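SusD family protein (Bacteroides uniformis, PDB 7KV1) probably binds beta-glucan at the cell surface of a gut Bacteroides, as a SusD-like surface glycan-binding protein. Local coordinates at residues 260-269 against 281-289; 426-437 against 446-457. All coordinates share one frame; numbering follows the deposited sequence.

Overall arrangement
Both contacts of this SusD-like chain are partly buried, their centres about 20 Å apart, contact 1 being the nearer to the centre of the chain (about 17 Å against about 23 Å, centre to centre). Contact 1 joins the end of helix 250-262 and the loop after it to a turn leading into strand 286-290; backbone atoms and the carboxylate of E285 carry much of it, and a cobalt hexammine ion is held by backbone carbonyls of that helix end and loop. Contact 2 pairs helices 429-440 and 451-461, with an aliphatic centre and polar bonds at the connecting loop. Helix 429-440 also serves contact 1: R440 pairs with E285, L268 CD1 lies 3.4 Å from E436 O, and I261 packs on W433.

Contact 1 of 2, residues 260-269 against 281-289; sequences LIDSPSFRLN and EWCDESIWE. With NCO (cobalt hexammine(III)), chain C.
R267 N donates to D284 O at 3.1 Å, in a backbone pairing that sets F266 and L268 opposite D284 and E285, each CA pair 5.0 Å apart. F266 CE1 approaches I287 CG1 at 3.8 Å, with ring and isoleucine chain crossing at about a right angle, and S286 O lies in plane at the ring edge. The methyls L260 CD1 and I287 CD1 then meet tip to tip. The turn from C283 to S286 is a type I beta turn; beyond it, I287 and W288 both face Y406 in a classic beta bulge of strand 286-290. E285 reaches across on an extended chain, its CG turned away from the backbone N (chi1 -175°), and OE1 accepts from N269 N at 2.8 Å, on the anti side but tilted 26° out of the carboxylate plane. Its carboxylate also forms salt bridges to R440 through OE1 and R407 through OE2, so a glutamine in its place would probably leave R440 and R407 without this countercharge. N269 OD1 accepts from S271 N, while ND2 makes a long bond to C283 SG, 3.6 Å. The carbonyls of I261, ending helix 250-262, and of S263 and F266 beyond it accept from the cobalt hexammine, which Y408 OH also binds.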
loop_
_atom_site.group_PDB
_atom_site.type_symbol
_atom_site.label_atom_id
_atom_site.label_comp_id
_atom_site.label_asym_id
_atom_site.label_seq_id
_atom_site.Cartn_x
_atom_site.Cartn_y
_atom_site.Cartn_z
ATOM N N LEU A 260 18.301 -7.611 -3.733
ATOM C CA LEU A 260 17.138 -8.450 -4.113
ATOM C C LEU A 260 17.270 -8.822 -5.594
ATOM O O LEU A 260 16.955 -9.959 -5.937
ATOM C CB LEU A 260 15.835 -7.686 -3.842
ATOM C CG LEU A 260 15.568 -7.379 -2.372
ATOM C CD1 LEU A 260 14.241 -6.672 -2.217
ATOM C CD2 LEU A 260 15.656 -8.640 -1.523
ATOM N N ILE A 261 17.686 -7.874 -6.437
ATOM C CA ILE A 261 17.926 -8.111 -7.893
ATOM C C ILE A 261 19.068 -9.139 -8.063
ATOM O O ILE A 261 19.008 -9.918 -9.012
ATOM C CB ILE A 261 18.170 -6.762 -8.596
ATOM C CG1 ILE A 261 16.923 -5.880 -8.520
ATOM C CG2 ILE A 261 18.608 -6.937 -10.032
ATOM C CD1 ILE A 261 17.168 -4.448 -8.879
ATOM N N ASP A 262 20.073 -9.154 -7.189
ATOM C CA ASP A 262 21.228 -10.091 -7.278
ATOM C C ASP A 262 20.872 -11.447 -6.673
ATOM O O ASP A 262 21.637 -12.389 -6.860
ATOM C CB ASP A 262 22.470 -9.520 -6.599
ATOM C CG ASP A 262 23.069 -8.354 -7.361
ATOM O OD1 ASP A 262 22.698 -8.169 -8.537
ATOM O OD2 ASP A 262 23.861 -7.620 -6.766
ATOM N N SER A 263 19.752 -11.559 -5.985
ATOM C CA SER A 263 19.333 -12.786 -5.281
ATOM C C SER A 263 18.776 -13.833 -6.251
ATOM O O SER A 263 18.040 -13.514 -7.169
ATOM C CB SER A 263 18.314 -12.485 -4.233
ATOM O OG SER A 263 17.688 -13.688 -3.818
ATOM N N PRO A 264 19.002 -15.137 -6.002
ATOM C CA PRO A 264 18.404 -16.184 -6.828
ATOM C C PRO A 264 16.933 -16.477 -6.515
ATOM O O PRO A 264 16.336 -17.223 -7.287
ATOM C CB PRO A 264 19.315 -17.397 -6.523
ATOM C CG PRO A 264 19.752 -17.183 -5.097
ATOM C CD PRO A 264 19.895 -15.677 -4.957
ATOM N N SER A 265 16.350 -15.864 -5.476
ATOM C CA SER A 265 15.041 -16.278 -4.895
ATOM C C SER A 265 13.858 -15.446 -5.409
ATOM O O SER A 265 12.707 -15.863 -5.158
ATOM C CB SER A 265 15.095 -16.251 -3.389
ATOM O OG SER A 265 16.236 -16.951 -2.924
ATOM N N PHE A 266 14.085 -14.382 -6.179
ATOM C CA PHE A 266 12.995 -13.479 -6.633
ATOM C C PHE A 266 13.009 -13.392 -8.160
ATOM O O PHE A 266 14.092 -13.369 -8.757
ATOM C CB PHE A 266 13.151 -12.090 -5.992
ATOM C CG PHE A 266 12.875 -12.098 -4.514
ATOM C CD1 PHE A 266 11.598 -12.349 -4.049
ATOM C CD2 PHE A 266 13.897 -11.948 -3.596
ATOM C CE1 PHE A 266 11.331 -12.400 -2.687
ATOM C CE2 PHE A 266 13.639 -12.003 -2.239
ATOM C CZ PHE A 266 12.360 -12.229 -1.786
ATOM N N ARG A 267 11.837 -13.339 -8.769
ATOM C CA ARG A 267 11.745 -13.044 -10.217
ATOM C C ARG A 267 10.371 -12.464 -10.511
ATOM O O ARG A 267 9.464 -12.692 -9.705
ATOM C CB ARG A 267 12.031 -14.288 -11.073
ATOM C CG ARG A 267 11.105 -15.463 -10.820
ATOM C CD ARG A 267 10.449 -16.071 -12.055
ATOM N NE ARG A 267 11.355 -16.417 -13.129
ATOM C CZ ARG A 267 11.388 -15.856 -14.341
ATOM N NH1 ARG A 267 10.571 -14.867 -14.696
ATOM N NH2 ARG A 267 12.270 -16.292 -15.212
ATOM N N LEU A 268 10.214 -11.839 -11.679
ATOM C CA LEU A 268 8.889 -11.448 -12.189
ATOM C C LEU A 268 8.100 -12.707 -12.538
ATOM O O LEU A 268 8.648 -13.620 -13.192
ATOM C CB LEU A 268 9.065 -10.518 -13.392
ATOM C CG LEU A 268 9.679 -9.159 -13.098
ATOM C CD1 LEU A 268 9.728 -8.322 -14.359
ATOM C CD2 LEU A 268 8.879 -8.419 -12.028
ATOM N N ASN A 269 6.842 -12.777 -12.126
ATOM C CA ASN A 269 5.936 -13.824 -12.661
ATOM C C ASN A 269 5.897 -13.694 -14.184
ATOM O O ASN A 269 5.642 -12.607 -14.714
ATOM C CB ASN A 269 4.532 -13.709 -12.072
ATOM C CG ASN A 269 3.721 -14.964 -12.243
ATOM O OD1 ASN A 269 3.715 -15.535 -13.329
ATOM N ND2 ASN A 269 3.050 -15.393 -11.179
ATOM N N GLU A 281 -0.583 -16.459 -5.436
ATOM C CA GLU A 281 -0.286 -16.037 -4.049
ATOM C C GLU A 281 1.080 -16.592 -3.685
ATOM O O GLU A 281 1.310 -17.780 -3.935
ATOM C CB GLU A 281 -1.371 -16.535 -3.097
ATOM C CG GLU A 281 -2.697 -15.879 -3.381
ATOM C CD GLU A 281 -3.777 -16.174 -2.365
ATOM O OE1 GLU A 281 -3.614 -17.157 -1.610
ATOM O OE2 GLU A 281 -4.763 -15.410 -2.334
ATOM N N TRP A 282 1.965 -15.747 -3.177
ATOM C CA TRP A 282 3.328 -16.158 -2.755
ATOM C C TRP A 282 4.085 -16.812 -3.935
ATOM O O TRP A 282 4.908 -17.705 -3.694
ATOM C CB TRP A 282 3.223 -17.071 -1.522
ATOM C CG TRP A 282 2.685 -16.320 -0.342
ATOM C CD1 TRP A 282 1.491 -16.493 0.287
ATOM C CD2 TRP A 282 3.335 -15.223 0.317
ATOM N NE1 TRP A 282 1.349 -15.567 1.294
ATOM C CE2 TRP A 282 2.476 -14.786 1.343
ATOM C CE3 TRP A 282 4.580 -14.607 0.161
ATOM C CZ2 TRP A 282 2.821 -13.753 2.205
ATOM C CZ3 TRP A 282 4.924 -13.575 1.008
ATOM C CH2 TRP A 282 4.051 -13.160 2.021
ATOM N N CYS A 283 3.875 -16.344 -5.168
ATOM C CA CYS A 283 4.788 -16.662 -6.298
ATOM C C CYS A 283 6.123 -15.958 -6.016
ATOM O O CYS A 283 6.226 -15.199 -4.988
ATOM C CB CYS A 283 4.198 -16.269 -7.644
ATOM S SG CYS A 283 4.017 -14.481 -7.883
ATOM N N ASP A 284 7.132 -16.208 -6.854
ATOM C CA ASP A 284 8.510 -15.743 -6.562
ATOM C C ASP A 284 8.650 -14.242 -6.834
ATOM O O ASP A 284 9.712 -13.696 -6.518
ATOM C CB ASP A 284 9.524 -16.615 -7.299
ATOM C CG ASP A 284 9.575 -18.019 -6.685
ATOM O OD1 ASP A 284 9.579 -18.126 -5.407
ATOM O OD2 ASP A 284 9.555 -18.987 -7.462
ATOM N N GLU A 285 7.616 -13.592 -7.343
ATOM C CA GLU A 285 7.543 -12.111 -7.421
ATOM C C GLU A 285 7.182 -11.504 -6.055
ATOM O O GLU A 285 7.463 -10.317 -5.806
ATOM C CB GLU A 285 6.511 -11.712 -8.469
ATOM C CG GLU A 285 6.496 -10.214 -8.662
ATOM C CD GLU A 285 5.933 -9.726 -9.979
ATOM O OE1 GLU A 285 5.698 -10.556 -10.887
ATOM O OE2 GLU A 285 5.734 -8.517 -10.076
ATOM N N SER A 286 6.563 -12.283 -5.189
ATOM C CA SER A 286 5.913 -11.768 -3.969
ATOM C C SER A 286 6.962 -11.519 -2.888
ATOM O O SER A 286 7.652 -12.449 -2.506
ATOM C CB SER A 286 4.799 -12.700 -3.531
ATOM O OG SER A 286 4.031 -12.066 -2.509
ATOM N N ILE A 287 7.129 -10.274 -2.434
ATOM C CA ILE A 287 8.068 -9.989 -1.311
ATOM C C ILE A 287 7.246 -9.967 -0.023
ATOM O O ILE A 287 7.718 -10.509 1.009
ATOM C CB ILE A 287 8.869 -8.706 -1.565
ATOM C CG1 ILE A 287 9.902 -8.912 -2.678
ATOM C CG2 ILE A 287 9.508 -8.215 -0.290
ATOM C CD1 ILE A 287 10.602 -7.674 -3.122
ATOM N N TRP A 288 6.047 -9.379 -0.074
ATOM C CA TRP A 288 5.162 -9.398 1.110
ATOM C C TRP A 288 3.695 -9.256 0.708
ATOM O O TRP A 288 3.344 -8.380 -0.134
ATOM C CB TRP A 288 5.612 -8.335 2.107
ATOM C CG TRP A 288 5.045 -8.528 3.476
ATOM C CD1 TRP A 288 5.222 -9.604 4.303
ATOM C CD2 TRP A 288 4.195 -7.613 4.180
ATOM N NE1 TRP A 288 4.542 -9.414 5.471
ATOM C CE2 TRP A 288 3.903 -8.204 5.429
ATOM C CE3 TRP A 288 3.684 -6.342 3.898
ATOM C CZ2 TRP A 288 3.122 -7.558 6.387
ATOM C CZ3 TRP A 288 2.871 -5.727 4.826
ATOM C CH2 TRP A 288 2.614 -6.325 6.064
ATOM N N GLU A 289 2.877 -10.126 1.287
ATOM C CA GLU A 289 1.416 -10.138 1.119
ATOM C C GLU A 289 0.802 -10.162 2.509
ATOM O O GLU A 289 1.467 -10.657 3.443
ATOM C CB GLU A 289 0.921 -11.370 0.367
ATOM C CG GLU A 289 1.698 -11.712 -0.869
ATOM C CD GLU A 289 1.058 -12.732 -1.785
ATOM O OE1 GLU A 289 -0.096 -13.178 -1.496
ATOM O OE2 GLU A 289 1.706 -13.073 -2.793
HETATM CO CO NCO C . 17.275 -12.703 -10.757
HETATM N N1 NCO C . 16.897 -14.421 -9.791
HETATM N N2 NCO C . 17.794 -10.963 -11.586
HETATM N N3 NCO C . 17.875 -13.684 -12.472
HETATM N N4 NCO C . 19.118 -12.762 -10.060
HETATM N N5 NCO C . 16.685 -11.677 -9.094
HETATM N N6 NCO C . 15.441 -12.636 -11.491
#

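Contact 2 of 2, residues 426-437 against 446-457; sequences GTGEAKTWLNEV and LANVTVDDVLTE
L434 and V449 form the tightly packed part of the contact between helices 429-437 and 451-457, whose axes come within 11.1 Å and run nearly parallel, at 21°. CG of L434 stands opposite the backbone N (chi1 -174°), and its two methyls divide the work: CD1 lies 3.7 Å from V454 CG2, while CD2 reaches L446 CD1 at 3.8 Å. V449 CG2 rests 3.7 Å from A430 CB and against the backbone of K431. Toward the C-terminal ends of the two segments the packing thins, V437 CG1 coming no nearer to E457 than 4.2 Å from CG. The carboxylate of E457 instead pairs with R353 and R438. At the more exposed side polar bonds take over. N435 grips the backbone of L446 twice, accepting from its N at OD1 and donating through ND2 to its O at 2.8 Å, nearly straight (179°) and in the amide plane. K431 stretches its extended chain past L446 O, and NZ bonds A447 O at 2.9 Å. V449 N bonds G426 O, and T450 and D453 form a capping box starting helix 451-461. Away from this interface, W433 packs on helices 250-262 and 408-420, and V451 and L455 also touch 408-420, so both helices lie on it.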
loop_
_atom_site.group_PDB
_atom_site.type_symbol
_atom_site.label_atom_id
_atom_site.label_comp_id
_atom_site.label_asym_id
_atom_site.label_seq_id
_atom_site.Cartn_x
_atom_site.Cartn_y
_atom_site.Cartn_z
ATOM N N GLY A 426 21.202 6.287 -18.097
ATOM C CA GLY A 426 19.932 5.940 -18.728
ATOM C C GLY A 426 20.026 4.688 -19.591
ATOM O O GLY A 426 18.951 4.198 -19.980
ATOM N N THR A 427 21.225 4.213 -19.966
ATOM C CA THR A 427 21.358 2.981 -20.776
ATOM C C THR A 427 22.016 1.912 -19.911
ATOM O O THR A 427 22.282 0.861 -20.438
ATOM C CB THR A 427 22.123 3.224 -22.083
ATOM O OG1 THR A 427 23.389 3.796 -21.731
ATOM C CG2 THR A 427 21.373 4.165 -22.993
ATOM N N GLY A 428 22.186 2.153 -18.621
ATOM C CA GLY A 428 22.844 1.188 -17.722
ATOM C C GLY A 428 21.854 0.259 -17.028
ATOM O O GLY A 428 20.846 -0.174 -17.654
ATOM N N GLU A 429 22.120 -0.034 -15.754
ATOM C CA GLU A 429 21.292 -0.957 -14.949
ATOM C C GLU A 429 19.834 -0.459 -14.910
ATOM O O GLU A 429 18.933 -1.260 -15.013
ATOM C CB GLU A 429 21.820 -0.982 -13.524
ATOM C CG GLU A 429 23.198 -1.555 -13.409
ATOM C CD GLU A 429 23.605 -1.579 -11.949
ATOM O OE1 GLU A 429 23.582 -0.495 -11.300
ATOM O OE2 GLU A 429 23.826 -2.697 -11.452
ATOM N N ALA A 430 19.605 0.848 -14.871
ATOM C CA ALA A 430 18.216 1.386 -14.816
ATOM C C ALA A 430 17.407 0.905 -16.026
ATOM O O ALA A 430 16.240 0.479 -15.850
ATOM C CB ALA A 430 18.281 2.867 -14.733
ATOM N N LYS A 431 18.022 0.879 -17.212
ATOM C CA LYS A 431 17.351 0.430 -18.458
ATOM C C LYS A 431 17.107 -1.074 -18.395
ATOM O O LYS A 431 16.010 -1.496 -18.770
ATOM C CB LYS A 431 18.200 0.806 -19.679
ATOM C CG LYS A 431 17.780 0.188 -20.999
ATOM C CD LYS A 431 18.730 0.598 -22.133
ATOM C CE LYS A 431 18.569 -0.224 -23.391
ATOM N NZ LYS A 431 19.399 0.359 -24.474
ATOM N N THR A 432 18.095 -1.871 -17.984
ATOM C CA THR A 432 17.908 -3.340 -17.829
ATOM C C THR A 432 16.665 -3.635 -16.959
ATOM O O THR A 432 15.798 -4.431 -17.363
ATOM C CB THR A 432 19.147 -3.975 -17.212
ATOM O OG1 THR A 432 20.232 -3.638 -18.076
ATOM C CG2 THR A 432 18.988 -5.474 -17.056
ATOM N N TRP A 433 16.611 -3.021 -15.785
ATOM C CA TRP A 433 15.544 -3.250 -14.773
ATOM C C TRP A 433 14.175 -2.788 -15.273
ATOM O O TRP A 433 13.219 -3.611 -15.218
ATOM C CB TRP A 433 15.927 -2.548 -13.477
ATOM C CG TRP A 433 17.214 -3.072 -12.943
ATOM C CD1 TRP A 433 17.700 -4.329 -13.091
ATOM C CD2 TRP A 433 18.145 -2.367 -12.115
ATOM N NE1 TRP A 433 18.894 -4.445 -12.429
ATOM C CE2 TRP A 433 19.202 -3.260 -11.836
ATOM C CE3 TRP A 433 18.196 -1.074 -11.587
ATOM C CZ2 TRP A 433 20.288 -2.906 -11.040
ATOM C CZ3 TRP A 433 19.276 -0.713 -10.811
ATOM C CH2 TRP A 433 20.311 -1.620 -10.558
ATOM N N LEU A 434 14.050 -1.540 -15.727
ATOM C CA LEU A 434 12.743 -1.051 -16.241
ATOM C C LEU A 434 12.296 -1.934 -17.412
ATOM O O LEU A 434 11.104 -2.300 -17.456
ATOM C CB LEU A 434 12.820 0.419 -16.664
ATOM C CG LEU A 434 11.458 1.004 -17.052
ATOM C CD1 LEU A 434 11.259 2.364 -16.408
ATOM C CD2 LEU A 434 11.313 1.103 -18.554
ATOM N N ASN A 435 13.218 -2.344 -18.296
ATOM C CA ASN A 435 12.828 -3.097 -19.519
ATOM C C ASN A 435 12.372 -4.518 -19.154
ATOM O O ASN A 435 11.541 -5.065 -19.906
ATOM C CB ASN A 435 13.919 -3.079 -20.591
ATOM C CG ASN A 435 13.964 -1.761 -21.331
ATOM O OD1 ASN A 435 13.016 -0.984 -21.231
ATOM N ND2 ASN A 435 15.048 -1.501 -22.070
ATOM N N GLU A 436 12.872 -5.099 -18.062
ATOM C CA GLU A 436 12.412 -6.431 -17.555
ATOM C C GLU A 436 10.911 -6.351 -17.211
ATOM O O GLU A 436 10.178 -7.292 -17.534
ATOM C CB GLU A 436 13.259 -6.796 -16.336
ATOM C CG GLU A 436 13.320 -8.244 -15.907
ATOM C CD GLU A 436 14.557 -8.540 -15.048
ATOM O OE1 GLU A 436 15.655 -7.953 -15.387
ATOM O OE2 GLU A 436 14.451 -9.318 -13.998
ATOM N N VAL A 437 10.489 -5.258 -16.576
ATOM C CA VAL A 437 9.059 -4.959 -16.273
ATOM C C VAL A 437 8.301 -4.735 -17.587
ATOM O O VAL A 437 7.234 -5.336 -17.738
ATOM C CB VAL A 437 8.910 -3.771 -15.301
ATOM C CG1 VAL A 437 7.460 -3.419 -15.028
ATOM C CG2 VAL A 437 9.624 -4.019 -13.978
ATOM N N LEU A 446 12.618 0.300 -23.603
ATOM C CA LEU A 446 13.061 1.676 -23.930
ATOM C C LEU A 446 14.570 1.625 -24.223
ATOM O O LEU A 446 15.258 0.913 -23.514
ATOM C CB LEU A 446 12.761 2.626 -22.770
ATOM C CG LEU A 446 11.293 2.712 -22.353
ATOM C CD1 LEU A 446 11.094 3.767 -21.289
ATOM C CD2 LEU A 446 10.403 3.010 -23.539
ATOM N N ALA A 447 15.050 2.359 -25.229
ATOM C CA ALA A 447 16.501 2.414 -25.570
ATOM C C ALA A 447 17.275 3.281 -24.575
ATOM O O ALA A 447 18.502 3.145 -24.479
ATOM C CB ALA A 447 16.688 2.910 -26.987
ATOM N N ASN A 448 16.608 4.197 -23.909
ATOM C CA ASN A 448 17.210 5.082 -22.883
ATOM C C ASN A 448 16.108 5.340 -21.850
ATOM O O ASN A 448 14.970 5.482 -22.279
ATOM C CB ASN A 448 17.763 6.382 -23.473
ATOM C CG ASN A 448 18.459 7.257 -22.440
ATOM O OD1 ASN A 448 19.430 6.854 -21.818
ATOM N ND2 ASN A 448 17.966 8.461 -22.226
ATOM N N VAL A 449 16.429 5.364 -20.563
ATOM C CA VAL A 449 15.391 5.486 -19.501
ATOM C C VAL A 449 15.679 6.748 -18.703
ATOM O O VAL A 449 16.872 7.055 -18.412
ATOM C CB VAL A 449 15.261 4.223 -18.626
ATOM C CG1 VAL A 449 14.883 2.999 -19.440
ATOM C CG2 VAL A 449 16.519 3.912 -17.833
ATOM N N THR A 450 14.620 7.523 -18.458
ATOM C CA THR A 450 14.648 8.725 -17.612
ATOM C C THR A 450 13.801 8.485 -16.354
ATOM O O THR A 450 13.000 7.531 -16.307
ATOM C CB THR A 450 14.068 9.951 -18.332
ATOM O OG1 THR A 450 12.675 9.679 -18.442
ATOM C CG2 THR A 450 14.702 10.225 -19.684
ATOM N N VAL A 451 13.966 9.329 -15.345
ATOM C CA VAL A 451 13.179 9.167 -14.092
ATOM C C VAL A 451 11.677 9.279 -14.410
ATOM O O VAL A 451 10.903 8.480 -13.835
ATOM C CB VAL A 451 13.617 10.143 -12.997
ATOM C CG1 VAL A 451 12.793 9.932 -11.738
ATOM C CG2 VAL A 451 15.075 9.932 -12.686
ATOM N N ASP A 452 11.277 10.138 -15.351
ATOM C CA ASP A 452 9.847 10.264 -15.740
ATOM C C ASP A 452 9.320 8.956 -16.337
ATOM O O ASP A 452 8.185 8.571 -16.005
ATOM C CB ASP A 452 9.565 11.407 -16.705
ATOM C CG ASP A 452 8.054 11.707 -16.705
ATOM O OD1 ASP A 452 7.465 11.967 -15.614
ATOM O OD2 ASP A 452 7.472 11.580 -17.753
ATOM N N ASP A 453 10.124 8.256 -17.141
ATOM C CA ASP A 453 9.735 6.925 -17.676
ATOM C C ASP A 453 9.430 5.974 -16.507
ATOM O O ASP A 453 8.481 5.185 -16.635
ATOM C CB ASP A 453 10.833 6.309 -18.554
ATOM C CG ASP A 453 11.133 7.081 -19.834
ATOM O OD1 ASP A 453 10.160 7.633 -20.412
ATOM O OD2 ASP A 453 12.356 7.127 -20.255
ATOM N N VAL A 454 10.270 5.961 -15.468
ATOM C CA VAL A 454 10.062 5.058 -14.298
ATOM C C VAL A 454 8.728 5.438 -13.636
ATOM O O VAL A 454 7.914 4.546 -13.382
ATOM C CB VAL A 454 11.229 5.087 -13.311
ATOM C CG1 VAL A 454 11.010 4.101 -12.167
ATOM C CG2 VAL A 454 12.549 4.837 -14.011
ATOM N N LEU A 455 8.473 6.721 -13.377
ATOM C CA LEU A 455 7.187 7.121 -12.749
ATOM C C LEU A 455 6.015 6.680 -13.634
ATOM O O LEU A 455 4.950 6.231 -13.096
ATOM C CB LEU A 455 7.204 8.636 -12.504
ATOM C CG LEU A 455 8.324 9.138 -11.604
ATOM C CD1 LEU A 455 8.206 10.629 -11.458
ATOM C CD2 LEU A 455 8.303 8.445 -10.231
ATOM N N THR A 456 6.129 6.806 -14.954
ATOM C CA THR A 456 5.033 6.366 -15.858
ATOM C C THR A 456 4.848 4.861 -15.725
ATOM O O THR A 456 3.691 4.412 -15.640
ATOM C CB THR A 456 5.287 6.795 -17.308
ATOM O OG1 THR A 456 5.239 8.220 -17.279
ATOM C CG2 THR A 456 4.288 6.200 -18.284
ATOM N N GLU A 457 5.934 4.100 -15.708
ATOM C CA GLU A 457 5.872 2.627 -15.602
ATOM C C GLU A 457 5.223 2.192 -14.278
ATOM O O GLU A 457 4.411 1.244 -14.291
ATOM C CB GLU A 457 7.245 1.994 -15.790
ATOM C CG GLU A 457 7.156 0.580 -16.284
ATOM C CD GLU A 457 6.588 0.433 -17.687
ATOM O OE1 GLU A 457 6.916 1.288 -18.538
ATOM O OE2 GLU A 457 5.824 -0.553 -17.916
#